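Local coordinates for protein Fe(2+) transporter FeoB (Legionella pneumophila, PDB 3IBY) that probably transports ferrous iron across the inner membrane in a GTP-driven uptake system, this chain being its cytosolic part with the GTP-binding G domain, at residues A[15-20]-A[86-91]; A[115-120]-A[130-135]; A[142-147]-A[158-163]. All blocks are in the same frame, centred on the assembly; numbering follows the deposited sequence.

Contact 1. Residues A[15-20]-A[86-91]; sequences TTLFNA and CIINVI
L17 lays one methyl, CD2, over the paired branches of V90 and I88, two residues that face helix 14-22 from the same side of strand 86-92. The closer partner is V90, whose CG2 lies 4.2 Å from L17 CD2. Next along the strand, I88 CG2 sits 4.4 Å from the same L17 CD2. Since V90 CG2 and I88 CG2 are 4.8 Å apart, the leucine methyl stands over the gap between two branched residues rather than squarely on one. Its reach comes from the first torsion: with CG anti to the backbone N (chi1 179°), the side chain extends out from the helix toward the strand. V90 replies with the methyl beside its own backbone N, and the side chains of L17 and V90 pass alongside each other in opposite senses. The two backbones stay well separated, the CA atoms of L17 and V90 being 8.3 Å apart. No hydrogen bond crosses between 15-20 and 86-91; the touching groups are apolar, and of the 92 Å² buried between the segments L17 supplies more than half.

This is the helix-on-sheet packing of a P-loop GTPase. Helix 14-22 follows the phosphate-binding loop, whose residues, T15 among them, are predicted to bind GTP, and strand 86-92 runs parallel to strand 3-8, which leads into that loop. L6 of strand 3-8 touches both I88 and V90, while I154 and L157 of helix 154-162 pack on L17, so the leucine side chain lies between helix 154-162 and the sheet. N89 faces the other side of the sheet, where its ND2 is hydrogen-bonded to T103 OG1 in helix 96-106.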
loop_
_atom_site.group_PDB
_atom_site.type_symbol
_atom_site.label_atom_id
_atom_site.label_comp_id
_atom_site.label_asym_id
_atom_site.label_seq_id
_atom_site.Cartn_x
_atom_site.Cartn_y
_atom_site.Cartn_z
ATOM N N THR A 15 11.430 -3.243 -8.679
ATOM C CA THR A 15 12.472 -4.234 -8.748
ATOM C C THR A 15 13.826 -3.586 -8.655
ATOM O O THR A 15 14.711 -4.080 -7.987
ATOM C CB THR A 15 12.368 -5.002 -10.063
ATOM O OG1 THR A 15 11.222 -5.847 -10.002
ATOM C CG2 THR A 15 13.598 -5.862 -10.324
ATOM N N THR A 16 13.992 -2.468 -9.337
ATOM C CA THR A 16 15.215 -1.705 -9.217
ATOM C C THR A 16 15.473 -1.306 -7.770
ATOM O O THR A 16 16.602 -1.380 -7.319
ATOM C CB THR A 16 15.151 -0.491 -10.143
ATOM O OG1 THR A 16 14.943 -0.981 -11.467
ATOM C CG2 THR A 16 16.431 0.361 -10.113
ATOM N N LEU A 17 14.445 -0.904 -7.021
ATOM C CA LEU A 17 14.679 -0.539 -5.598
ATOM C C LEU A 17 15.075 -1.755 -4.810
ATOM O O LEU A 17 15.983 -1.726 -3.980
ATOM C CB LEU A 17 13.467 0.117 -4.970
ATOM C CG LEU A 17 13.718 0.454 -3.494
ATOM C CD1 LEU A 17 14.974 1.301 -3.255
ATOM C CD2 LEU A 17 12.483 1.142 -2.983
ATOM N N PHE A 18 14.393 -2.851 -5.116
ATOM C CA PHE A 18 14.716 -4.119 -4.549
ATOM C C PHE A 18 16.160 -4.429 -4.753
ATOM O O PHE A 18 16.795 -4.915 -3.834
ATOM C CB PHE A 18 13.909 -5.219 -5.177
ATOM C CG PHE A 18 14.165 -6.554 -4.551
ATOM C CD1 PHE A 18 13.649 -6.837 -3.277
ATOM C CD2 PHE A 18 14.950 -7.494 -5.193
ATOM C CE1 PHE A 18 13.871 -8.075 -2.665
ATOM C CE2 PHE A 18 15.214 -8.760 -4.593
ATOM C CZ PHE A 18 14.660 -9.067 -3.332
ATOM N N ASN A 19 16.669 -4.198 -5.955
ATOM C CA ASN A 19 18.066 -4.532 -6.252
ATOM C C ASN A 19 19.029 -3.579 -5.515
ATOM O O ASN A 19 20.103 -3.972 -5.037
ATOM C CB ASN A 19 18.349 -4.461 -7.741
ATOM C CG ASN A 19 17.647 -5.531 -8.537
ATOM O OD1 ASN A 19 17.319 -6.597 -8.048
ATOM N ND2 ASN A 19 17.413 -5.230 -9.802
ATOM N N ALA A 20 18.619 -2.325 -5.445
ATOM C CA ALA A 20 19.402 -1.313 -4.848
ATOM C C ALA A 20 19.584 -1.649 -3.349
ATOM O O ALA A 20 20.690 -1.540 -2.802
ATOM C CB ALA A 20 18.716 0.005 -5.038
ATOM N N CYS A 86 7.013 -3.786 8.715
ATOM C CA CYS A 86 6.619 -2.544 8.023
ATOM C C CYS A 86 6.512 -2.700 6.512
ATOM O O CYS A 86 6.940 -3.731 5.967
ATOM C CB CYS A 86 7.632 -1.455 8.341
ATOM S SG CYS A 86 9.214 -2.024 7.838
ATOM N N ILE A 87 5.948 -1.685 5.846
ATOM C CA ILE A 87 5.846 -1.668 4.365
ATOM C C ILE A 87 6.600 -0.505 3.769
ATOM O O ILE A 87 6.547 0.622 4.274
ATOM C CB ILE A 87 4.395 -1.557 3.879
ATOM C CG1 ILE A 87 3.594 -2.791 4.299
ATOM C CG2 ILE A 87 4.317 -1.406 2.374
ATOM C CD1 ILE A 87 2.110 -2.438 4.658
ATOM N N ILE A 88 7.285 -0.804 2.682
ATOM C CA ILE A 88 7.912 0.191 1.856
ATOM C C ILE A 88 7.063 0.288 0.609
ATOM O O ILE A 88 7.095 -0.593 -0.301
ATOM C CB ILE A 88 9.356 -0.174 1.448
ATOM C CG1 ILE A 88 10.236 -0.357 2.676
ATOM C CG2 ILE A 88 9.946 0.922 0.598
ATOM C CD1 ILE A 88 11.613 -0.972 2.311
ATOM N N ASN A 89 6.262 1.339 0.575
ATOM C CA ASN A 89 5.389 1.587 -0.538
ATOM C C ASN A 89 6.199 2.414 -1.528
ATOM O O ASN A 89 6.558 3.567 -1.271
ATOM C CB ASN A 89 4.156 2.304 -0.009
ATOM C CG ASN A 89 3.207 2.733 -1.086
ATOM O OD1 ASN A 89 3.208 2.195 -2.211
ATOM N ND2 ASN A 89 2.372 3.716 -0.755
ATOM N N VAL A 90 6.520 1.795 -2.657
ATOM C CA VAL A 90 7.187 2.488 -3.772
ATOM C C VAL A 90 6.202 3.127 -4.705
ATOM O O VAL A 90 5.383 2.453 -5.310
ATOM C CB VAL A 90 7.980 1.558 -4.704
ATOM C CG1 VAL A 90 9.120 2.357 -5.344
ATOM C CG2 VAL A 90 8.475 0.410 -3.983
ATOM N N ILE A 91 6.367 4.428 -4.865
ATOM C CA ILE A 91 5.528 5.233 -5.716
ATOM C C ILE A 91 6.338 5.746 -6.857
ATOM O O ILE A 91 7.501 6.088 -6.672
ATOM C CB ILE A 91 5.045 6.426 -4.931
ATOM C CG1 ILE A 91 4.083 5.947 -3.870
ATOM C CG2 ILE A 91 4.344 7.431 -5.814
ATOM C CD1 ILE A 91 3.465 7.037 -3.104
#

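Contact 2. Residues A[115-120]-A[130-135]; sequences VALNMM and IDTEKL
L117 points its CB from strand 113-118 toward the start of helix 132-139, and its contacts with 130-135 are made at its tip. CB and CG act as the stalk. CD1 does most of the touching: it lies 4.0 Å from T132 OG1 and, beside that, 4.3 Å from I130 CG2. The other branch of I130 is shared more evenly, since L117 CD1 and L117 CD2 both stand 4.5 Å from I130 CD1. T132 passes alongside the leucine in the opposite sense. Within its own segment, M120 packs its sulfur on the same methyl, with M120 SD 3.5 Å from L117 CD1, and stops short of 130-135.

The strand leads directly into N118, M119 and M120, part of the predicted GTP site at the position of the NKxD motif of GTPases, with M119 where that motif has lysine; N118 is hydrogen-bonded to C12 O and A148 N. At the start of helix 132-139, D131 is the N-cap: its OD2 accepts from K134 N at 3.0 Å, the donor standing above the carboxylate plane. V253 of helix 234-253 also packs on I130.

With no hydrogen bond across the contact, cohesion here is dispersive; the helix start is ordered by its own aspartate cap, and the strand receives it through hydrocarbon and one threonine hydroxyl.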
loop_
_atom_site.group_PDB
_atom_site.type_symbol
_atom_site.label_atom_id
_atom_site.label_comp_id
_atom_site.label_asym_id
_atom_site.label_seq_id
_atom_site.Cartn_x
_atom_site.Cartn_y
_atom_site.Cartn_z
ATOM N N VAL A 115 7.011 5.786 2.437
ATOM C CA VAL A 115 6.858 5.928 0.998
ATOM C C VAL A 115 8.207 6.242 0.394
ATOM O O VAL A 115 8.941 7.094 0.907
ATOM C CB VAL A 115 5.871 7.003 0.647
ATOM C CG1 VAL A 115 5.865 7.235 -0.848
ATOM C CG2 VAL A 115 4.524 6.590 1.097
ATOM N N ALA A 116 8.552 5.486 -0.647
ATOM C CA ALA A 116 9.767 5.685 -1.472
ATOM C C ALA A 116 9.288 6.314 -2.760
ATOM O O ALA A 116 8.584 5.662 -3.517
ATOM C CB ALA A 116 10.427 4.374 -1.786
ATOM N N LEU A 117 9.613 7.588 -2.990
ATOM C CA LEU A 117 8.996 8.373 -4.074
ATOM C C LEU A 117 10.016 8.344 -5.171
ATOM O O LEU A 117 10.983 9.079 -5.156
ATOM C CB LEU A 117 8.724 9.783 -3.584
ATOM C CG LEU A 117 7.568 10.659 -4.086
ATOM C CD1 LEU A 117 8.140 12.051 -4.234
ATOM C CD2 LEU A 117 6.917 10.181 -5.373
ATOM N N ASN A 118 9.829 7.398 -6.075
ATOM C CA ASN A 118 10.844 7.043 -7.051
ATOM C C ASN A 118 10.676 7.891 -8.332
ATOM O O ASN A 118 9.704 8.607 -8.481
ATOM C CB ASN A 118 10.749 5.531 -7.318
ATOM C CG ASN A 118 11.961 4.956 -8.045
ATOM O OD1 ASN A 118 13.028 5.593 -8.138
ATOM N ND2 ASN A 118 11.798 3.741 -8.579
ATOM N N MET A 119 11.678 7.848 -9.205
ATOM C CA MET A 119 11.645 8.436 -10.547
ATOM C C MET A 119 11.564 9.942 -10.502
ATOM O O MET A 119 10.935 10.599 -11.362
ATOM C CB MET A 119 10.490 7.876 -11.335
ATOM C CG MET A 119 10.385 6.367 -11.302
ATOM S SD MET A 119 11.734 5.563 -12.143
ATOM C CE MET A 119 10.935 4.050 -12.703
ATOM N N MET A 120 12.221 10.490 -9.498
ATOM C CA MET A 120 12.225 11.926 -9.330
ATOM C C MET A 120 12.888 12.627 -10.542
ATOM O O MET A 120 12.585 13.817 -10.838
ATOM C CB MET A 120 12.960 12.310 -8.042
ATOM C CG MET A 120 12.305 11.862 -6.768
ATOM S SD MET A 120 10.684 12.556 -6.584
ATOM C CE MET A 120 10.979 14.306 -6.253
ATOM N N ILE A 130 6.816 18.010 -7.233
ATOM C CA ILE A 130 6.086 17.480 -6.093
ATOM C C ILE A 130 6.674 18.116 -4.838
ATOM O O ILE A 130 7.894 18.100 -4.633
ATOM C CB ILE A 130 6.145 15.929 -6.026
ATOM C CG1 ILE A 130 5.367 15.316 -7.197
ATOM C CG2 ILE A 130 5.535 15.409 -4.745
ATOM C CD1 ILE A 130 5.763 13.907 -7.508
ATOM N N ASP A 131 5.787 18.729 -4.054
ATOM C CA ASP A 131 6.084 19.199 -2.736
ATOM C C ASP A 131 6.129 17.987 -1.816
ATOM O O ASP A 131 5.101 17.466 -1.419
ATOM C CB ASP A 131 4.978 20.155 -2.287
ATOM C CG ASP A 131 5.360 20.952 -1.092
ATOM O OD1 ASP A 131 4.921 22.106 -1.016
ATOM O OD2 ASP A 131 6.097 20.436 -0.230
ATOM N N THR A 132 7.327 17.550 -1.462
ATOM C CA THR A 132 7.529 16.365 -0.636
ATOM C C THR A 132 7.118 16.542 0.822
ATOM O O THR A 132 6.579 15.619 1.456
ATOM C CB THR A 132 9.005 15.963 -0.722
ATOM O OG1 THR A 132 9.158 15.146 -1.893
ATOM C CG2 THR A 132 9.517 15.233 0.579
ATOM N N GLU A 133 7.409 17.728 1.348
ATOM C CA GLU A 133 7.090 18.079 2.721
ATOM C C GLU A 133 5.583 18.143 2.879
ATOM O O GLU A 133 5.073 17.766 3.932
ATOM C CB GLU A 133 7.751 19.408 3.133
ATOM C CG GLU A 133 9.275 19.496 2.743
ATOM C CD GLU A 133 10.145 20.351 3.684
ATOM O OE1 GLU A 133 11.180 19.804 4.154
ATOM O OE2 GLU A 133 9.797 21.546 3.949
ATOM N N LYS A 134 4.870 18.575 1.835
ATOM C CA LYS A 134 3.411 18.693 1.924
ATOM C C LYS A 134 2.750 17.323 1.795
ATOM O O LYS A 134 1.835 17.009 2.530
ATOM C CB LYS A 134 2.875 19.706 0.903
ATOM C CG LYS A 134 1.389 20.087 1.031
ATOM C CD LYS A 134 1.040 21.073 2.161
ATOM C CE LYS A 134 -0.492 21.058 2.468
ATOM N NZ LYS A 134 -1.003 22.055 3.474
ATOM N N LEU A 135 3.230 16.509 0.871
ATOM C CA LEU A 135 2.739 15.132 0.694
ATOM C C LEU A 135 2.877 14.339 1.987
ATOM O O LEU A 135 1.931 13.724 2.465
ATOM C CB LEU A 135 3.514 14.459 -0.420
ATOM C CG LEU A 135 3.112 13.023 -0.758
ATOM C CD1 LEU A 135 1.616 12.941 -1.056
ATOM C CD2 LEU A 135 3.948 12.494 -1.920
#

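Contact 3. Residues A[142-147]-A[158-163]; sequences SVIPIQ and QQSLLH
One edge strand of the G domain's sheet, 143-145, meets the later residues of helix 154-162 through S142, I144 and S160; strand and helix are joined by the loop that follows this last strand of the sheet. That loop carries Q147, A148 and H149, predicted to bind GTP and placed like the base-recognition loop of related GTPases.

S160 takes the central place. Its CB rests over the outer arm of I144, 4.0 Å from I144 CD1 and equally far from I144 CG1. The hydroxyl of S160 lies anti to its backbone N (chi1 -166°), a torsion that turns it toward S142, and S160 OG and S142 OG approach to 3.3 Å. S142 CB flanks the same oxygen, so S160 OG meets S142 while S160 CB meets I144. V114 of the neighbouring strand also touches both serines.

A water joins the two segments close by. It stands 3.3 Å from S142 OG and donates to S160 O at 2.9 Å; a second, weak bond from the water goes to H163 O, and in this way both carbonyls gain a polar partner.

Hydroxyls, water and one aliphatic arm thus share a small interface, a mixture suited to a partly exposed edge where polar groups can be met by solvent as well as by protein.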
loop_
_atom_site.group_PDB
_atom_site.type_symbol
_atom_site.label_atom_id
_atom_site.label_comp_id
_atom_site.label_asym_id
_atom_site.label_seq_id
_atom_site.Cartn_x
_atom_site.Cartn_y
_atom_site.Cartn_z
ATOM N N SER A 142 6.611 9.104 6.584
ATOM C CA SER A 142 7.804 9.493 5.843
ATOM C C SER A 142 7.577 9.294 4.359
ATOM O O SER A 142 7.087 8.229 3.935
ATOM C CB SER A 142 9.008 8.652 6.237
ATOM O OG SER A 142 9.317 8.851 7.598
ATOM N N VAL A 143 7.892 10.342 3.597
ATOM C CA VAL A 143 7.925 10.289 2.123
ATOM C C VAL A 143 9.379 10.577 1.730
ATOM O O VAL A 143 9.903 11.638 2.060
ATOM C CB VAL A 143 6.963 11.311 1.469
ATOM C CG1 VAL A 143 6.908 11.073 -0.012
ATOM C CG2 VAL A 143 5.584 11.216 2.049
ATOM N N ILE A 144 10.038 9.602 1.106
ATOM C CA ILE A 144 11.478 9.674 0.901
ATOM C C ILE A 144 11.718 9.665 -0.588
ATOM O O ILE A 144 11.509 8.640 -1.248
ATOM C CB ILE A 144 12.248 8.497 1.567
ATOM C CG1 ILE A 144 12.031 8.476 3.109
ATOM C CG2 ILE A 144 13.744 8.549 1.197
ATOM C CD1 ILE A 144 12.704 9.594 3.922
ATOM N N PRO A 145 12.112 10.813 -1.136
ATOM C CA PRO A 145 12.419 10.943 -2.547
ATOM C C PRO A 145 13.686 10.191 -2.916
ATOM O O PRO A 145 14.695 10.341 -2.220
ATOM C CB PRO A 145 12.665 12.434 -2.724
ATOM C CG PRO A 145 12.151 13.091 -1.499
ATOM C CD PRO A 145 12.105 12.101 -0.428
ATOM N N ILE A 146 13.620 9.396 -3.988
ATOM C CA ILE A 146 14.758 8.588 -4.480
ATOM C C ILE A 146 14.884 8.493 -6.016
ATOM O O ILE A 146 14.020 8.939 -6.773
ATOM C CB ILE A 146 14.682 7.128 -3.945
ATOM C CG1 ILE A 146 13.450 6.384 -4.514
ATOM C CG2 ILE A 146 14.660 7.108 -2.412
ATOM C CD1 ILE A 146 13.503 4.872 -4.389
ATOM N N GLN A 147 15.994 7.907 -6.457
ATOM C CA GLN A 147 16.180 7.468 -7.846
ATOM C C GLN A 147 16.906 6.133 -7.774
ATOM O O GLN A 147 18.137 6.064 -7.672
ATOM C CB GLN A 147 16.994 8.461 -8.651
ATOM C CG GLN A 147 16.468 9.875 -8.657
ATOM C CD GLN A 147 17.411 10.830 -9.347
ATOM O OE1 GLN A 147 17.530 11.975 -8.957
ATOM N NE2 GLN A 147 18.107 10.348 -10.346
ATOM N N GLN A 158 16.883 3.947 3.783
ATOM C CA GLN A 158 17.412 2.970 4.720
ATOM C C GLN A 158 17.262 3.549 6.096
ATOM O O GLN A 158 16.719 2.928 6.953
ATOM C CB GLN A 158 18.878 2.668 4.425
ATOM C CG GLN A 158 19.144 1.729 3.215
ATOM C CD GLN A 158 20.641 1.717 2.810
ATOM O OE1 GLN A 158 21.422 2.525 3.300
ATOM N NE2 GLN A 158 21.028 0.804 1.937
ATOM N N GLN A 159 17.745 4.757 6.300
ATOM C CA GLN A 159 17.683 5.378 7.618
ATOM C C GLN A 159 16.234 5.413 8.130
ATOM O O GLN A 159 15.936 4.928 9.214
ATOM C CB GLN A 159 18.278 6.776 7.575
ATOM C CG GLN A 159 19.191 7.055 8.736
ATOM C CD GLN A 159 20.354 6.090 8.778
ATOM O OE1 GLN A 159 20.907 5.732 7.732
ATOM N NE2 GLN A 159 20.708 5.630 9.981
ATOM N N SER A 160 15.327 5.926 7.309
ATOM C CA SER A 160 13.917 5.957 7.640
ATOM C C SER A 160 13.314 4.569 7.970
ATOM O O SER A 160 12.298 4.491 8.670
ATOM C CB SER A 160 13.170 6.560 6.463
ATOM O OG SER A 160 11.867 6.920 6.819
ATOM N N LEU A 161 13.919 3.483 7.491
ATOM C CA LEU A 161 13.482 2.141 7.872
ATOM C C LEU A 161 13.625 1.805 9.320
ATOM O O LEU A 161 12.778 1.139 9.871
ATOM C CB LEU A 161 14.271 1.092 7.152
ATOM C CG LEU A 161 13.703 0.761 5.808
ATOM C CD1 LEU A 161 14.464 -0.453 5.372
ATOM C CD2 LEU A 161 12.201 0.509 5.899
ATOM N N LEU A 162 14.727 2.218 9.917
ATOM C CA LEU A 162 14.956 1.995 11.329
ATOM C C LEU A 162 13.961 2.721 12.242
ATOM O O LEU A 162 13.790 2.331 13.386
ATOM C CB LEU A 162 16.373 2.434 11.700
ATOM C CG LEU A 162 17.502 1.585 11.144
ATOM C CD1 LEU A 162 18.827 2.239 11.494
ATOM C CD2 LEU A 162 17.427 0.176 11.687
ATOM N N HIS A 163 13.338 3.790 11.763
ATOM C CA HIS A 163 12.373 4.547 12.575
ATOM C C HIS A 163 10.958 4.402 11.997
ATOM O O HIS A 163 10.126 5.301 12.122
ATOM C CB HIS A 163 12.777 6.023 12.653
ATOM C CG HIS A 163 14.254 6.238 12.740
ATOM N ND1 HIS A 163 15.021 5.731 13.767
ATOM C CD2 HIS A 163 15.110 6.905 11.928
ATOM C CE1 HIS A 163 16.283 6.082 13.589
ATOM N NE2 HIS A 163 16.366 6.792 12.478
HETATM O O HOH W 1 10.519 6.570 9.590
#

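The three contacts illustrate how an alpha/beta GTPase domain places different chemistry on different parts of one sheet. Contact 1 is buried and wholly aliphatic, near the middle of the sheet. Contact 2 is partly buried and lies on the other face, adding a threonine hydroxyl to its methyls. Contact 3, at the sheet's edge, replaces much of the hydrocarbon with serines and water. Their strands, 86-92, 113-118 and 143-145, are consecutive neighbours, joined by probable backbone hydrogen bonds such as I91 O to N118 N and V115 O to I144 N. Contacts 1 and 3 also share packing, through I88 against L161 and L17 against I146.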